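Local coordinates for protein aminotransferase TlmJ (Streptoalloteichus hindustanus, PDB 5UID) that probably catalyses pyridoxal 5'-phosphate-dependent transamination in natural product biosynthesis, as a member of the DegT/DnrJ/EryC1 aminotransferase family, at residues E120-G123 and P124-A128; V142-A145 and E146-E150. One frame throughout, in Å; residues are numbered along the deposited sequence.

Contact 1. Residues E120-G123 and P124-A128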
loop_
_atom_site.group_PDB
_atom_site.type_symbol
_atom_site.label_atom_id
_atom_site.label_comp_id
_atom_site.label_asym_id
_atom_site.label_seq_id
_atom_site.Cartn_x
_atom_site.Cartn_y
_atom_site.Cartn_z
ATOM N N GLU A 120 -15.394 -19.552 24.007
ATOM C CA GLU A 120 -16.116 -20.691 23.453
ATOM C C GLU A 120 -15.503 -21.188 22.149
ATOM O O GLU A 120 -15.770 -22.325 21.747
ATOM C CB GLU A 120 -17.586 -20.327 23.235
ATOM C CG GLU A 120 -18.502 -21.528 23.049
ATOM C CD GLU A 120 -19.903 -21.134 22.628
ATOM O OE1 GLU A 120 -20.154 -19.923 22.448
ATOM O OE2 GLU A 120 -20.753 -22.038 22.474
ATOM N N LYS A 121 -14.688 -20.372 21.487
ATOM C CA LYS A 121 -14.037 -20.764 20.246
ATOM C C LYS A 121 -12.551 -21.048 20.417
ATOM O O LYS A 121 -11.894 -21.434 19.445
ATOM C CB LYS A 121 -14.239 -19.684 19.178
ATOM C CG LYS A 121 -15.698 -19.401 18.856
ATOM C CD LYS A 121 -16.395 -20.635 18.305
ATOM C CE LYS A 121 -17.863 -20.361 18.020
ATOM N NZ LYS A 121 -18.559 -21.577 17.517
ATOM N N LEU A 122 -12.003 -20.869 21.617
ATOM C CA LEU A 122 -10.605 -21.200 21.854
ATOM C C LEU A 122 -10.413 -22.711 21.869
ATOM O O LEU A 122 -11.257 -23.456 22.374
ATOM C CB LEU A 122 -10.130 -20.601 23.178
ATOM C CG LEU A 122 -10.118 -19.077 23.301
ATOM C CD1 LEU A 122 -9.609 -18.667 24.673
ATOM C CD2 LEU A 122 -9.274 -18.453 22.201
ATOM N N GLY A 123 -9.291 -23.163 21.312
ATOM C CA GLY A 123 -8.995 -24.574 21.249
ATOM C C GLY A 123 -7.509 -24.862 21.171
ATOM O O GLY A 123 -6.668 -23.969 21.311
ATOM N N PRO A 124 -7.159 -26.133 20.950
ATOM C CA PRO A 124 -5.735 -26.495 20.850
ATOM C C PRO A 124 -5.013 -25.822 19.697
ATOM O O PRO A 124 -3.801 -25.591 19.789
ATOM C CB PRO A 124 -5.774 -28.019 20.671
ATOM C CG PRO A 124 -7.102 -28.441 21.215
ATOM C CD PRO A 124 -8.039 -27.314 20.909
ATOM N N ARG A 125 -5.715 -25.501 18.612
ATOM C CA ARG A 125 -5.085 -24.933 17.428
ATOM C C ARG A 125 -5.035 -23.411 17.444
ATOM O O ARG A 125 -4.428 -22.821 16.545
ATOM C CB ARG A 125 -5.822 -25.399 16.167
ATOM C CG ARG A 125 -5.907 -26.908 16.016
ATOM C CD ARG A 125 -6.710 -27.300 14.783
ATOM N NE ARG A 125 -6.776 -28.749 14.612
ATOM C CZ ARG A 125 -5.878 -29.462 13.937
ATOM N NH1 ARG A 125 -4.843 -28.860 13.369
ATOM N NH2 ARG A 125 -6.016 -30.778 13.832
ATOM N N THR A 126 -5.649 -22.768 18.434
ATOM C CA THR A 126 -5.752 -21.313 18.446
ATOM C C THR A 126 -4.373 -20.686 18.622
ATOM O O THR A 126 -3.704 -20.915 19.634
ATOM C CB THR A 126 -6.689 -20.855 19.562
ATOM O OG1 THR A 126 -7.933 -21.560 19.465
ATOM C CG2 THR A 126 -6.953 -19.357 19.450
ATOM N N LYS A 127 -3.952 -19.888 17.639
ATOM C CA LYS A 127 -2.659 -19.221 17.687
ATOM C C LYS A 127 -2.758 -17.712 17.853
ATOM O O LYS A 127 -1.732 -17.068 18.097
ATOM C CB LYS A 127 -1.852 -19.535 16.419
ATOM C CG LYS A 127 -1.521 -21.008 16.250
ATOM C CD LYS A 127 -0.702 -21.539 17.415
ATOM C CE LYS A 127 -0.352 -23.008 17.211
ATOM N NZ LYS A 127 0.509 -23.533 18.305
ATOM N N ALA A 128 -3.949 -17.134 17.732
ATOM C CA ALA A 128 -4.121 -15.699 17.905
ATOM C C ALA A 128 -5.603 -15.398 18.061
ATOM O O ALA A 128 -6.463 -16.205 17.696
ATOM C CB ALA A 128 -3.536 -14.907 16.731
#
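Leu122 lays one methyl of its fork against the methyl of Thr126, CD2 to CG2 at 3.7 Å, and the two side chains cross at about a right angle. The other branch of the threonine does the polar work. Thr126 OG1 accepts a hydrogen bond from Gly123 N at 2.8 Å, with an N-H...O angle of 151°. One torsion serves both tasks: with OG1 beside the backbone N and opposite the carbonyl carbon (chi1 -52°), the hydroxyl faces the glycine amide while the methyl is left for Leu122.

The main chain adds a second link between the same residues. Thr126 N donates to Gly123 O at 3.3 Å, and the donor stands well above the carbonyl plane, 67° out of it, rather than on a lone pair. Gly123 is therefore gripped at both its N-H and its C=O by a single residue. The lack of a side chain there is probably relevant, since a beta carbon on the extended Gly123 backbone would be likely to crowd Pro124 CD. A valine in place of Thr126 would probably leave Gly123 N without its acceptor and the Leu122-Gly123 link freer to swing away from the turn.

Beyond the turn, Leu122 and Thr126 both pack on Val81 of strand 79-83, and Arg125 NH1 is hydrogen-bonded to Gly77 O. The whole is a type I beta turn from Gly123 to Thr126, with Pro124 and Arg125 at its corners, reinforced by a side-chain-to-backbone bond and leading into strand 126-132 of the seven-stranded mixed sheet characteristic of fold type I aminotransferases.

Contact 2. Residues V142-A145 and E146-E150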
loop_
_atom_site.group_PDB
_atom_site.type_symbol
_atom_site.label_atom_id
_atom_site.label_comp_id
_atom_site.label_asym_id
_atom_site.label_seq_id
_atom_site.Cartn_x
_atom_site.Cartn_y
_atom_site.Cartn_z
ATOM N N VAL A 142 -10.860 -5.597 28.186
ATOM C CA VAL A 142 -9.993 -5.941 29.313
ATOM C C VAL A 142 -10.113 -7.423 29.649
ATOM O O VAL A 142 -9.106 -8.119 29.825
ATOM C CB VAL A 142 -10.314 -5.057 30.532
ATOM C CG1 VAL A 142 -9.560 -5.553 31.761
ATOM C CG2 VAL A 142 -9.963 -3.610 30.240
ATOM N N ALA A 143 -11.344 -7.930 29.745
ATOM C CA ALA A 143 -11.529 -9.347 30.043
ATOM C C ALA A 143 -11.029 -10.223 28.900
ATOM O O ALA A 143 -10.486 -11.308 29.136
ATOM C CB ALA A 143 -13.000 -9.636 30.341
ATOM N N ILE A 144 -11.203 -9.768 27.655
ATOM C CA ILE A 144 -10.695 -10.517 26.509
ATOM C C ILE A 144 -9.176 -10.606 26.570
ATOM O O ILE A 144 -8.590 -11.680 26.380
ATOM C CB ILE A 144 -11.176 -9.876 25.193
ATOM C CG1 ILE A 144 -12.682 -10.100 25.015
ATOM C CG2 ILE A 144 -10.398 -10.429 24.003
ATOM C CD1 ILE A 144 -13.283 -9.332 23.855
ATOM N N ALA A 145 -8.517 -9.480 26.853
ATOM C CA ALA A 145 -7.062 -9.480 26.964
ATOM C C ALA A 145 -6.595 -10.367 28.110
ATOM O O ALA A 145 -5.593 -11.083 27.983
ATOM C CB ALA A 145 -6.548 -8.051 27.146
ATOM N N GLU A 146 -7.312 -10.339 29.237
ATOM C CA GLU A 146 -6.947 -11.189 30.365
ATOM C C GLU A 146 -7.113 -12.664 30.021
ATOM O O GLU A 146 -6.281 -13.492 30.409
ATOM C CB GLU A 146 -7.782 -10.821 31.591
ATOM C CG GLU A 146 -7.477 -11.659 32.818
ATOM C CD GLU A 146 -6.020 -11.576 33.236
ATOM O OE1 GLU A 146 -5.404 -10.502 33.064
ATOM O OE2 GLU A 146 -5.491 -12.590 33.729
ATOM N N LEU A 147 -8.177 -13.009 29.291
ATOM C CA LEU A 147 -8.381 -14.393 28.873
ATOM C C LEU A 147 -7.241 -14.873 27.980
ATOM O O LEU A 147 -6.691 -15.961 28.187
ATOM C CB LEU A 147 -9.723 -14.526 28.151
ATOM C CG LEU A 147 -9.944 -15.809 27.346
ATOM C CD1 LEU A 147 -10.049 -17.019 28.263
ATOM C CD2 LEU A 147 -11.179 -15.682 26.469
ATOM N N CYS A 148 -6.877 -14.072 26.974
ATOM C CA CYS A 148 -5.770 -14.447 26.100
ATOM C C CYS A 148 -4.457 -14.519 26.867
ATOM O O CYS A 148 -3.605 -15.361 26.562
ATOM C CB CYS A 148 -5.655 -13.456 24.940
ATOM S SG CYS A 148 -7.127 -13.364 23.889
ATOM N N ARG A 149 -4.279 -13.646 27.861
ATOM C CA ARG A 149 -3.085 -13.697 28.696
ATOM C C ARG A 149 -3.031 -14.990 29.500
ATOM O O ARG A 149 -1.966 -15.605 29.630
ATOM C CB ARG A 149 -3.049 -12.481 29.621
ATOM C CG ARG A 149 -1.940 -12.506 30.653
ATOM C CD ARG A 149 -2.042 -11.321 31.599
ATOM N NE ARG A 149 -1.143 -11.466 32.740
ATOM C CZ ARG A 149 -1.444 -12.138 33.846
ATOM N NH1 ARG A 149 -2.625 -12.733 33.961
ATOM N NH2 ARG A 149 -0.567 -12.221 34.838
ATOM N N GLU A 150 -4.173 -15.423 30.043
ATOM C CA GLU A 150 -4.204 -16.667 30.803
ATOM C C GLU A 150 -4.019 -17.879 29.898
ATOM O O GLU A 150 -3.394 -18.868 30.297
ATOM C CB GLU A 150 -5.517 -16.773 31.573
ATOM C CG GLU A 150 -5.702 -15.705 32.639
ATOM C CD GLU A 150 -7.097 -15.705 33.232
ATOM O OE1 GLU A 150 -7.924 -16.541 32.811
ATOM O OE2 GLU A 150 -7.367 -14.865 34.116
#
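Val142 O receives the amide of Glu146 at 2.9 Å, the first of four successive main-chain hydrogen bonds that tie residues 142-145 to the turn that follows. Leu147 N binds Ala143 O, Cys148 N binds Ile144 O and Arg149 N binds Ala145 O in the same i to i+4 pattern. The straightest of them is the Cys148 bond, at 170°.

Apolar contact between the two segments is slight by comparison. Ile144 and Cys148, one turn apart and both buried, approach through CG2 and SG at 4.4 Å. The sulfur reaches this place because it lies beside its own backbone N (chi1 -60°), a turn of the side chain that also brings SG to 3.3 Å from Ile144 O. Cys148 and Ala145 both rest on Leu155 of strand 155-158, while Ala143 and Leu147 touch helix 115-119.

Charged groups meet on the outer surface, within residues 146-150. Glu146 sets out with CG anti to the backbone N and bends at its second torsion, and its OE2 meets Arg149 NH1 at 2.9 Å in a salt bridge whose hydrogen bond is weak, only 118° at the hydrogen. The same oxygen, Glu146 OE2, lies 3.0 Å from Glu150 OE2, where two acceptors face each other.

Two carboxylates so near would repel if both were ionised. The guanidinium of Arg149 probably offsets part of that cost, and one of the pair may hold a proton more readily than an isolated glutamate, whereas the flank of this amphipathic helix facing strand 155-158 carries small and apolar side chains.

How the contacts relate
Contact 1 and contact 2 stand next to each other in series along the chain: the turn at 123-126 leads into strand 126-132, and helix 141-151 follows as the connection of the beta-alpha-beta unit that ends in strand 155-158. Their centres are about 13 Å apart, and they meet directly where Leu122 CD1 packs on Leu147 CD2 at 3.8 Å, so the leucine ahead of the turn bridges to the helix. Both lie toward the same side of the subunit, their centres about 23 and 20 Å from its centre. Neither contact includes a residue seen lining the pyridoxal 5'-phosphate pocket, such as Asp193 or Asn248; both belong to the framework of the large sheet and its flanking helix.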